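(S)-2-haloacid dehalogenase 4A (PDB 2NO4) catalyses the hydrolytic dehalogenation of short-chain (S)-2-haloalkanoic acids to the corresponding (R)-2-hydroxyalkanoic acids, releasing halide. Local coordinates at residues 18-21 against 22-26; 50-53 against 54-58; 78-81 against 82-86. All blocks are in the same frame, centred on the assembly; numbering follows the deposited sequence.

All three contacts are local, each made within one continuous run of chain. Interactions 1 and 2 are buried, interaction 3 only partly. Interaction 1, the loop that follows strand 16-19 near the centre of the chain, holds the nucleophile, and its backbone amides face a sulfate. Interaction 2, on helix 43-63, joins the substrate-binding Arg51, which reaches back to the first loop through a weak bond from NH2 to Tyr22 O, to charged and aromatic contacts with the second subunit. Interaction 3, its centre about 23 Å from the centre of the chain, ends the next helix, 70-84, and packs against interaction 2 where Phe80 meets Arg53 and Tyr57; it too touches the second subunit.

Interaction 1. Residues 18-21 against 22-26; sequences VFDA and YGTLL. With SO4 (sulfate ion), chain H.
Ala21 O, just beyond strand 16-19, is gripped by three amides of the turn that follows: Thr24 N at 3.2 Å, Leu25 N at 3.0 Å and Leu26 N at 2.9 Å. The first sits above the carbonyl plane, 52° out of it, while the other two are only tilted from it. Gly23 allows the turn, since its positive phi of 111° would press a CB against the preceding carbonyl oxygen.

Asp20 carries its carboxylate back over this turn, with CG opposite the backbone N at chi1 176°. Its OD2 accepts a bond of 2.6 Å from Thr24 OG1, met on the anti side and tilted somewhat out of the carboxylate plane. Thr24 OG1 in turn receives the amide of Ser186, so the hydroxyl, which probably helps to position the nucleophile, is itself held. The other oxygen, OD1, faces Lys161 in a salt bridge. Behind the turn, Leu25 crosses Phe19 at about a right angle, its CD1 lying 3.7 Å from Phe19 CB, and helix 110-119 covers both side chains.

On the sulfate side, the amides of Ala21 and Tyr22 both point at O1, with Tyr22 N 2.9 Å away on a nearly straight bond. Asn129 N, Ser128 OG and Lys161 NZ complete the grip on the ion. Ala21, Tyr22, Ser128 and Asn129 bind the haloacid, so the sulfate is consistent with a stand-in for the substrate carboxylate, beside Asp20, the nucleophile, which HAD enzymes carry at the C-terminal end of this first strand.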
ATOM      1  N   VAL B  18      -0.175  16.885 -17.181  1.00 26.82           N
ATOM      2  CA  VAL B  18      -0.998  16.539 -16.044  1.00 23.84           C
ATOM      3  C   VAL B  18      -0.074  16.090 -14.908  1.00 23.56           C
ATOM      4  O   VAL B  18       0.779  15.187 -15.090  1.00 22.35           O
ATOM      5  CB  VAL B  18      -2.042  15.431 -16.410  1.00 24.95           C
ATOM      6  CG1 VAL B  18      -2.857  15.093 -15.180  1.00 23.10           C
ATOM      7  CG2 VAL B  18      -2.970  15.924 -17.551  1.00 24.80           C
ATOM      8  N   PHE B  19      -0.237  16.762 -13.771  1.00 21.25           N
ATOM      9  CA  PHE B  19       0.619  16.642 -12.623  1.00 22.99           C
ATOM     10  C   PHE B  19      -0.037  15.941 -11.429  1.00 22.54           C
ATOM     11  O   PHE B  19      -1.134  16.276 -11.032  1.00 22.82           O
ATOM     12  CB  PHE B  19       1.037  18.057 -12.150  1.00 23.37           C
ATOM     13  CG  PHE B  19       2.079  18.677 -13.021  1.00 23.87           C
ATOM     14  CD1 PHE B  19       1.718  19.434 -14.158  1.00 24.36           C
ATOM     15  CD2 PHE B  19       3.421  18.454 -12.765  1.00 26.33           C
ATOM     16  CE1 PHE B  19       2.696  19.969 -14.986  1.00 22.38           C
ATOM     17  CE2 PHE B  19       4.425  19.008 -13.607  1.00 23.53           C
ATOM     18  CZ  PHE B  19       4.038  19.766 -14.706  1.00 23.64           C
ATOM     19  N   ASP B  20       0.691  14.994 -10.851  1.00 23.98           N
ATOM     20  CA  ASP B  20       0.462  14.554  -9.481  1.00 23.14           C
ATOM     21  C   ASP B  20       0.675  15.723  -8.520  1.00 21.84           C
ATOM     22  O   ASP B  20       1.441  16.651  -8.813  1.00 21.74           O
ATOM     23  CB  ASP B  20       1.427  13.386  -9.192  1.00 24.84           C
ATOM     24  CG  ASP B  20       1.354  12.909  -7.774  1.00 27.56           C
ATOM     25  OD1 ASP B  20       0.379  12.208  -7.477  1.00 27.32           O
ATOM     26  OD2 ASP B  20       2.275  13.217  -6.974  1.00 26.18           O
ATOM     27  N   ALA B  21      -0.054  15.745  -7.406  1.00 22.37           N
ATOM     28  CA  ALA B  21       0.139  16.808  -6.416  1.00 21.94           C
ATOM     29  C   ALA B  21       1.063  16.402  -5.257  1.00 24.54           C
ATOM     30  O   ALA B  21       2.167  16.938  -5.134  1.00 23.94           O
ATOM     31  CB  ALA B  21      -1.196  17.315  -5.903  1.00 22.70           C
ATOM     32  N   TYR B  22       0.624  15.438  -4.442  1.00 20.96           N
ATOM     33  CA  TYR B  22       1.271  15.117  -3.170  1.00 24.45           C
ATOM     34  C   TYR B  22       2.513  14.267  -3.423  1.00 23.31           C
ATOM     35  O   TYR B  22       2.407  13.083  -3.773  1.00 24.18           O
ATOM     36  CB  TYR B  22       0.280  14.396  -2.220  1.00 24.86           C
ATOM     37  CG  TYR B  22      -0.803  15.360  -1.773  1.00 25.99           C
ATOM     38  CD1 TYR B  22      -0.520  16.342  -0.804  1.00 24.85           C
ATOM     39  CD2 TYR B  22      -2.075  15.350  -2.372  1.00 26.87           C
ATOM     40  CE1 TYR B  22      -1.496  17.268  -0.384  1.00 26.91           C
ATOM     41  CE2 TYR B  22      -3.052  16.275  -1.986  1.00 26.32           C
ATOM     42  CZ  TYR B  22      -2.762  17.240  -1.008  1.00 26.80           C
ATOM     43  OH  TYR B  22      -3.727  18.151  -0.604  1.00 27.55           O
ATOM     44  N   GLY B  23       3.667  14.893  -3.284  1.00 22.62           N
ATOM     45  CA  GLY B  23       4.956  14.215  -3.571  1.00 25.60           C
ATOM     46  C   GLY B  23       5.670  14.763  -4.802  1.00 24.36           C
ATOM     47  O   GLY B  23       6.885  14.612  -4.940  1.00 23.81           O
ATOM     48  N   THR B  24       4.910  15.424  -5.676  1.00 22.13           N
ATOM     49  CA  THR B  24       5.424  15.930  -6.958  1.00 22.00           C
ATOM     50  C   THR B  24       5.501  17.455  -6.956  1.00 22.62           C
ATOM     51  O   THR B  24       6.580  18.021  -7.134  1.00 22.48           O
ATOM     52  CB  THR B  24       4.552  15.412  -8.105  1.00 22.07           C
ATOM     53  OG1 THR B  24       4.501  13.985  -8.029  1.00 20.86           O
ATOM     54  CG2 THR B  24       5.101  15.828  -9.521  1.00 20.62           C
ATOM     55  N   LEU B  25       4.352  18.109  -6.765  1.00 22.53           N
ATOM     56  CA  LEU B  25       4.299  19.571  -6.673  1.00 24.74           C
ATOM     57  C   LEU B  25       4.387  20.025  -5.226  1.00 23.99           C
ATOM     58  O   LEU B  25       4.938  21.076  -4.961  1.00 27.13           O
ATOM     59  CB  LEU B  25       3.004  20.129  -7.295  1.00 21.57           C
ATOM     60  CG  LEU B  25       2.843  19.874  -8.807  1.00 22.55           C
ATOM     61  CD1 LEU B  25       1.514  20.408  -9.321  1.00 21.94           C
ATOM     62  CD2 LEU B  25       4.039  20.422  -9.627  1.00 21.21           C
ATOM     63  N   LEU B  26       3.846  19.209  -4.317  1.00 23.86           N
ATOM     64  CA  LEU B  26       3.763  19.501  -2.881  1.00 24.59           C
ATOM     65  C   LEU B  26       4.641  18.516  -2.120  1.00 26.42           C
ATOM     66  O   LEU B  26       4.609  17.315  -2.372  1.00 26.76           O
ATOM     67  CB  LEU B  26       2.321  19.374  -2.387  1.00 23.96           C
ATOM     68  CG  LEU B  26       1.326  20.331  -3.051  1.00 24.41           C
ATOM     69  CD1 LEU B  26      -0.107  20.092  -2.559  1.00 25.47           C
ATOM     70  CD2 LEU B  26       1.779  21.770  -2.757  1.00 23.48           C
TER
HETATM   71  S   SO4 H1002      -1.787  12.549  -5.239  1.00 25.31           S
HETATM   72  O1  SO4 H1002      -1.643  13.954  -5.547  1.00 23.09           O
HETATM   73  O2  SO4 H1002      -2.370  12.352  -3.915  1.00 27.32           O
HETATM   74  O3  SO4 H1002      -2.531  11.838  -6.253  1.00 23.44           O
HETATM   75  O4  SO4 H1002      -0.415  12.048  -5.208  1.00 25.97           O

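Interaction 2. Residues 50-53 against 54-58; sequences WRQR and QLEYS
Residues 50-53 and 54-58 are successive turns of helix 43-63, joined by regular i to i+4 backbone bonds such as Glu56 N to Gln52 O at 2.8 Å. Arg51 leans along the helix: its chain bends at chi2 (67°), which brings the guanidinium over Leu55, with Leu55 CD1 beneath the centre of one face and 3.7 Å from Arg51 CZ. At the edge of the same group, NH1 gives a 3.2 Å bond to Gln54 OE1, the amide standing steeply to the guanidinium plane. Thr74 and Tyr101 take Gln54 NE2.

On another side of the helix, Gln52 uses both ends of its amide. NE2 donates to the anti lone pair of Glu56 OE1 at 3.1 Å, and OE1 accepts from Arg53 NH2 at 2.8 Å, in the guanidinium plane. Glu56 OE1 lies over the face of that guanidinium, so the long salt bridge, 3.7 Å from Arg53 NE, is one of charge alone. Arg53 NE has its stronger salt bridge with Glu212 of the second subunit, and Glu56 OE2 bonds Tyr213 of that subunit. Tyr57 turns one ring face to Arg53 O, 3.1 Å from its CG, and its OH also bonds Glu212 of the second subunit.

This helix serves two sites: one side presents Arg51, which binds the haloacid, while Arg53, Glu56 and Tyr57 contribute polar bonds and an edge-to-face ring contact, Tyr57 on Tyr213 of the second subunit, to the dimer interface.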
ATOM      1  N   TRP B  50       3.039   7.735   8.547  1.00 20.08           N
ATOM      2  CA  TRP B  50       1.868   8.518   8.153  1.00 22.18           C
ATOM      3  C   TRP B  50       1.636   8.385   6.631  1.00 23.62           C
ATOM      4  O   TRP B  50       0.540   8.046   6.172  1.00 23.67           O
ATOM      5  CB  TRP B  50       2.075   9.976   8.532  1.00 21.67           C
ATOM      6  CG  TRP B  50       0.902  10.917   8.284  1.00 21.98           C
ATOM      7  CD1 TRP B  50      -0.364  10.607   7.897  1.00 21.02           C
ATOM      8  CD2 TRP B  50       0.947  12.321   8.464  1.00 20.88           C
ATOM      9  NE1 TRP B  50      -1.122  11.768   7.803  1.00 20.26           N
ATOM     10  CE2 TRP B  50      -0.337  12.827   8.186  1.00 21.62           C
ATOM     11  CE3 TRP B  50       1.962  13.208   8.875  1.00 22.70           C
ATOM     12  CZ2 TRP B  50      -0.632  14.199   8.256  1.00 20.23           C
ATOM     13  CZ3 TRP B  50       1.656  14.594   8.964  1.00 22.26           C
ATOM     14  CH2 TRP B  50       0.364  15.051   8.663  1.00 21.07           C
ATOM     15  N   ARG B  51       2.684   8.681   5.865  1.00 23.00           N
ATOM     16  CA  ARG B  51       2.626   8.625   4.415  1.00 24.41           C
ATOM     17  C   ARG B  51       2.268   7.217   3.892  1.00 23.01           C
ATOM     18  O   ARG B  51       1.405   7.078   3.030  1.00 20.73           O
ATOM     19  CB  ARG B  51       3.977   9.132   3.827  1.00 25.14           C
ATOM     20  CG  ARG B  51       4.150   8.901   2.305  1.00 26.50           C
ATOM     21  CD  ARG B  51       3.183   9.737   1.509  1.00 29.82           C
ATOM     22  NE  ARG B  51       3.535   9.787   0.089  1.00 32.31           N
ATOM     23  CZ  ARG B  51       2.739  10.279  -0.859  1.00 31.31           C
ATOM     24  NH1 ARG B  51       1.545  10.745  -0.544  1.00 30.75           N
ATOM     25  NH2 ARG B  51       3.132  10.276  -2.132  1.00 32.50           N
ATOM     26  N   GLN B  52       2.933   6.191   4.407  1.00 24.42           N
ATOM     27  CA  GLN B  52       2.716   4.814   3.986  1.00 24.12           C
ATOM     28  C   GLN B  52       1.268   4.364   4.238  1.00 22.60           C
ATOM     29  O   GLN B  52       0.654   3.722   3.366  1.00 21.85           O
ATOM     30  CB  GLN B  52       3.707   3.834   4.703  1.00 25.16           C
ATOM     31  CG  GLN B  52       3.552   2.307   4.245  1.00 28.72           C
ATOM     32  CD  GLN B  52       2.383   1.515   4.944  1.00 29.89           C
ATOM     33  OE1 GLN B  52       2.138   1.714   6.138  1.00 30.59           O
ATOM     34  NE2 GLN B  52       1.713   0.575   4.203  1.00 29.88           N
ATOM     35  N   ARG B  53       0.737   4.688   5.421  1.00 19.74           N
ATOM     36  CA  ARG B  53      -0.622   4.266   5.772  1.00 20.58           C
ATOM     37  C   ARG B  53      -1.673   5.059   4.978  1.00 19.65           C
ATOM     38  O   ARG B  53      -2.687   4.498   4.597  1.00 18.85           O
ATOM     39  CB  ARG B  53      -0.935   4.433   7.271  1.00 20.22           C
ATOM     40  CG  ARG B  53      -0.554   3.247   8.123  1.00 20.82           C
ATOM     41  CD  ARG B  53      -1.027   1.894   7.521  1.00 20.53           C
ATOM     42  NE  ARG B  53      -1.071   0.823   8.530  1.00 22.63           N
ATOM     43  CZ  ARG B  53      -0.023   0.069   8.900  1.00 22.69           C
ATOM     44  NH1 ARG B  53      -0.178  -0.856   9.822  1.00 20.66           N
ATOM     45  NH2 ARG B  53       1.200   0.251   8.382  1.00 22.94           N
ATOM     46  N   GLN B  54      -1.401   6.343   4.743  1.00 19.49           N
ATOM     47  CA  GLN B  54      -2.321   7.191   3.952  1.00 22.06           C
ATOM     48  C   GLN B  54      -2.550   6.538   2.585  1.00 21.98           C
ATOM     49  O   GLN B  54      -3.699   6.396   2.136  1.00 22.19           O
ATOM     50  CB  GLN B  54      -1.786   8.610   3.823  1.00 21.03           C
ATOM     51  CG  GLN B  54      -2.491   9.565   2.819  1.00 22.25           C
ATOM     52  CD  GLN B  54      -1.587  10.735   2.445  1.00 23.57           C
ATOM     53  OE1 GLN B  54      -0.493  10.529   1.903  1.00 25.99           O
ATOM     54  NE2 GLN B  54      -2.026  11.988   2.760  1.00 21.88           N
ATOM     55  N   LEU B  55      -1.448   6.124   1.960  1.00 20.38           N
ATOM     56  CA  LEU B  55      -1.449   5.486   0.672  1.00 20.31           C
ATOM     57  C   LEU B  55      -2.017   4.109   0.778  1.00 19.83           C
ATOM     58  O   LEU B  55      -2.872   3.769  -0.023  1.00 19.29           O
ATOM     59  CB  LEU B  55      -0.030   5.447   0.072  1.00 21.82           C
ATOM     60  CG  LEU B  55       0.432   6.834  -0.399  1.00 24.50           C
ATOM     61  CD1 LEU B  55       1.822   6.692  -0.985  1.00 22.58           C
ATOM     62  CD2 LEU B  55      -0.591   7.475  -1.365  1.00 23.13           C
ATOM     63  N   GLU B  56      -1.564   3.302   1.760  1.00 17.39           N
ATOM     64  CA  GLU B  56      -2.207   2.000   1.986  1.00 19.77           C
ATOM     65  C   GLU B  56      -3.744   2.115   2.018  1.00 19.60           C
ATOM     66  O   GLU B  56      -4.426   1.335   1.344  1.00 20.41           O
ATOM     67  CB  GLU B  56      -1.770   1.361   3.307  1.00 18.12           C
ATOM     68  CG  GLU B  56      -2.679   0.178   3.685  1.00 18.83           C
ATOM     69  CD  GLU B  56      -2.224  -0.569   4.935  1.00 20.53           C
ATOM     70  OE1 GLU B  56      -1.007  -0.658   5.179  1.00 19.17           O
ATOM     71  OE2 GLU B  56      -3.083  -1.076   5.686  1.00 21.18           O
ATOM     72  N   TYR B  57      -4.263   3.028   2.848  1.00 20.13           N
ATOM     73  CA  TYR B  57      -5.716   3.219   2.996  1.00 19.45           C
ATOM     74  C   TYR B  57      -6.384   3.534   1.678  1.00 20.72           C
ATOM     75  O   TYR B  57      -7.476   3.064   1.429  1.00 21.27           O
ATOM     76  CB  TYR B  57      -6.090   4.299   4.047  1.00 19.42           C
ATOM     77  CG  TYR B  57      -5.652   3.963   5.444  1.00 20.42           C
ATOM     78  CD1 TYR B  57      -5.342   2.645   5.814  1.00 20.01           C
ATOM     79  CD2 TYR B  57      -5.495   4.983   6.401  1.00 22.18           C
ATOM     80  CE1 TYR B  57      -4.897   2.355   7.169  1.00 19.65           C
ATOM     81  CE2 TYR B  57      -5.079   4.715   7.743  1.00 19.72           C
ATOM     82  CZ  TYR B  57      -4.785   3.426   8.107  1.00 21.81           C
ATOM     83  OH  TYR B  57      -4.396   3.215   9.432  1.00 22.60           O
ATOM     84  N   SER B  58      -5.731   4.337   0.839  1.00 21.21           N
ATOM     85  CA  SER B  58      -6.300   4.672  -0.447  1.00 20.24           C
ATOM     86  C   SER B  58      -6.402   3.437  -1.365  1.00 20.93           C
ATOM     87  O   SER B  58      -7.395   3.271  -2.037  1.00 22.68           O
ATOM     88  CB  SER B  58      -5.541   5.858  -1.097  1.00 20.91           C
ATOM     89  OG  SER B  58      -4.336   5.437  -1.774  1.00 20.86           O
TER

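Interaction 3. Residues 78-81 against 82-86; sequences LTFA and LRTYH. With SO4 (sulfate ion), chain J.
Arg83 leaves helix 70-84 close to its C-terminal end, lying alongside Thr79 one turn earlier. From CB the chain passes over the carbonyl of Thr79, whose O is 3.5 Å from Arg83 CB, 3.2 Å from CG and 3.5 Å from CD. Extended from CG to NE, it then sets CZ over the Thr79 methyl, with CG2 3.6 Å away and beneath the centre of the guanidinium face. At the edge, NE and NH2 bind two oxygens of a sulfate; the NH2 to O2 bond, 2.8 Å, is almost straight at 176°. Arg90 holds the same ion.

The next carbonyl along, that of Phe80, takes the amide and the hydroxyl of Thr84 from opposite faces of its plane. Thr84 OG1, 2.8 Å from Phe80 O, also rests over one face of the Phe80 ring, toward its rim. Leu78 CD1 lies 3.9 Å from Leu82 CG, on the side facing helix 90-102.

At His86, whose phi is positive (49°), the helix closes in a Schellman motif; His86 N and ND1 both bond back to Arg83 O. The paired N-H donors of Arg83 fit a tetrahedral anion, which would partly offset the positive charge gathered by Arg83 and Arg90.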
ATOM      1  N   LEU B  78      -2.622   9.531  10.287  1.00 22.47           N
ATOM      2  CA  LEU B  78      -1.845  10.281  11.255  1.00 22.70           C
ATOM      3  C   LEU B  78      -2.155   9.793  12.665  1.00 23.05           C
ATOM      4  O   LEU B  78      -1.252   9.631  13.467  1.00 21.84           O
ATOM      5  CB  LEU B  78      -2.123  11.775  11.191  1.00 23.51           C
ATOM      6  CG  LEU B  78      -1.409  12.689  12.217  1.00 23.89           C
ATOM      7  CD1 LEU B  78       0.115  12.568  12.141  1.00 22.20           C
ATOM      8  CD2 LEU B  78      -1.873  14.154  12.042  1.00 23.89           C
ATOM      9  N   THR B  79      -3.442   9.606  12.960  1.00 23.05           N
ATOM     10  CA  THR B  79      -3.891   9.112  14.264  1.00 23.72           C
ATOM     11  C   THR B  79      -3.228   7.775  14.563  1.00 23.24           C
ATOM     12  O   THR B  79      -2.713   7.559  15.657  1.00 21.13           O
ATOM     13  CB  THR B  79      -5.432   9.006  14.259  1.00 23.96           C
ATOM     14  OG1 THR B  79      -5.953  10.340  14.208  1.00 28.66           O
ATOM     15  CG2 THR B  79      -5.940   8.297  15.514  1.00 27.61           C
ATOM     16  N   PHE B  80      -3.248   6.881  13.572  1.00 21.86           N
ATOM     17  CA  PHE B  80      -2.575   5.596  13.675  1.00 23.30           C
ATOM     18  C   PHE B  80      -1.064   5.736  13.941  1.00 22.89           C
ATOM     19  O   PHE B  80      -0.526   5.002  14.784  1.00 23.14           O
ATOM     20  CB  PHE B  80      -2.819   4.738  12.430  1.00 21.85           C
ATOM     21  CG  PHE B  80      -2.107   3.445  12.470  1.00 22.18           C
ATOM     22  CD1 PHE B  80      -2.629   2.366  13.191  1.00 22.00           C
ATOM     23  CD2 PHE B  80      -0.851   3.311  11.838  1.00 20.65           C
ATOM     24  CE1 PHE B  80      -1.930   1.139  13.253  1.00 22.57           C
ATOM     25  CE2 PHE B  80      -0.158   2.094  11.897  1.00 20.61           C
ATOM     26  CZ  PHE B  80      -0.698   1.014  12.606  1.00 21.43           C
ATOM     27  N   ALA B  81      -0.401   6.634  13.206  1.00 22.45           N
ATOM     28  CA  ALA B  81       1.049   6.822  13.330  1.00 22.89           C
ATOM     29  C   ALA B  81       1.405   7.417  14.702  1.00 22.41           C
ATOM     30  O   ALA B  81       2.365   6.981  15.352  1.00 19.70           O
ATOM     31  CB  ALA B  81       1.648   7.666  12.121  1.00 21.83           C
ATOM     32  N   LEU B  82       0.602   8.389  15.163  1.00 22.58           N
ATOM     33  CA  LEU B  82       0.806   8.990  16.488  1.00 24.22           C
ATOM     34  C   LEU B  82       0.661   7.979  17.619  1.00 23.31           C
ATOM     35  O   LEU B  82       1.480   7.971  18.534  1.00 25.08           O
ATOM     36  CB  LEU B  82      -0.173  10.165  16.721  1.00 22.97           C
ATOM     37  CG  LEU B  82       0.068  11.415  15.885  1.00 22.13           C
ATOM     38  CD1 LEU B  82      -1.113  12.381  16.113  1.00 21.97           C
ATOM     39  CD2 LEU B  82       1.379  12.088  16.245  1.00 22.98           C
ATOM     40  N   ARG B  83      -0.392   7.145  17.563  1.00 21.78           N
ATOM     41  CA  ARG B  83      -0.580   6.063  18.557  1.00 23.37           C
ATOM     42  C   ARG B  83       0.553   5.000  18.489  1.00 22.65           C
ATOM     43  O   ARG B  83       1.009   4.490  19.492  1.00 24.12           O
ATOM     44  CB  ARG B  83      -1.940   5.387  18.351  1.00 24.38           C
ATOM     45  CG  ARG B  83      -3.123   6.272  18.606  1.00 25.57           C
ATOM     46  CD  ARG B  83      -4.425   5.631  18.092  1.00 27.06           C
ATOM     47  NE  ARG B  83      -5.590   6.371  18.587  1.00 28.81           N
ATOM     48  CZ  ARG B  83      -6.848   6.108  18.245  1.00 30.17           C
ATOM     49  NH1 ARG B  83      -7.112   5.157  17.349  1.00 28.55           N
ATOM     50  NH2 ARG B  83      -7.835   6.830  18.775  1.00 30.47           N
ATOM     51  N   THR B  84       1.002   4.678  17.279  1.00 22.07           N
ATOM     52  CA  THR B  84       2.064   3.680  17.097  1.00 23.76           C
ATOM     53  C   THR B  84       3.316   4.135  17.847  1.00 21.82           C
ATOM     54  O   THR B  84       3.980   3.313  18.510  1.00 22.49           O
ATOM     55  CB  THR B  84       2.345   3.479  15.582  1.00 23.84           C
ATOM     56  OG1 THR B  84       1.207   2.839  14.987  1.00 26.02           O
ATOM     57  CG2 THR B  84       3.599   2.626  15.337  1.00 23.82           C
ATOM     58  N   TYR B  85       3.612   5.436  17.753  1.00 20.66           N
ATOM     59  CA  TYR B  85       4.802   6.022  18.392  1.00 24.07           C
ATOM     60  C   TYR B  85       4.599   6.425  19.855  1.00 23.63           C
ATOM     61  O   TYR B  85       5.519   6.996  20.498  1.00 26.13           O
ATOM     62  CB  TYR B  85       5.464   7.102  17.497  1.00 23.32           C
ATOM     63  CG  TYR B  85       6.182   6.408  16.358  1.00 24.24           C
ATOM     64  CD1 TYR B  85       5.533   6.160  15.130  1.00 22.47           C
ATOM     65  CD2 TYR B  85       7.472   5.883  16.556  1.00 24.59           C
ATOM     66  CE1 TYR B  85       6.166   5.451  14.113  1.00 23.15           C
ATOM     67  CE2 TYR B  85       8.130   5.199  15.550  1.00 23.73           C
ATOM     68  CZ  TYR B  85       7.482   4.970  14.346  1.00 23.70           C
ATOM     69  OH  TYR B  85       8.147   4.245  13.400  1.00 24.69           O
ATOM     70  N   HIS B  86       3.385   6.133  20.353  1.00 26.67           N
ATOM     71  CA  HIS B  86       2.936   6.402  21.745  1.00 27.43           C
ATOM     72  C   HIS B  86       3.263   7.853  22.128  1.00 29.64           C
ATOM     73  O   HIS B  86       3.851   8.119  23.186  1.00 27.08           O
ATOM     74  CB  HIS B  86       3.634   5.469  22.753  1.00 28.77           C
ATOM     75  CG  HIS B  86       3.117   4.067  22.793  1.00 31.44           C
ATOM     76  ND1 HIS B  86       2.539   3.433  21.708  1.00 34.20           N
ATOM     77  CD2 HIS B  86       3.159   3.142  23.780  1.00 31.79           C
ATOM     78  CE1 HIS B  86       2.200   2.202  22.046  1.00 30.32           C
ATOM     79  NE2 HIS B  86       2.577   1.995  23.291  1.00 31.68           N
TER
HETATM   80  S   SO4 J1006      -5.792   9.140  21.085  1.00 62.68           S
HETATM   81  O1  SO4 J1006      -5.695  10.531  21.526  1.00 63.57           O
HETATM   82  O2  SO4 J1006      -7.130   8.856  20.595  1.00 63.95           O
HETATM   83  O3  SO4 J1006      -4.845   8.964  19.989  1.00 63.61           O
HETATM   84  O4  SO4 J1006      -5.532   8.204  22.178  1.00 61.93           O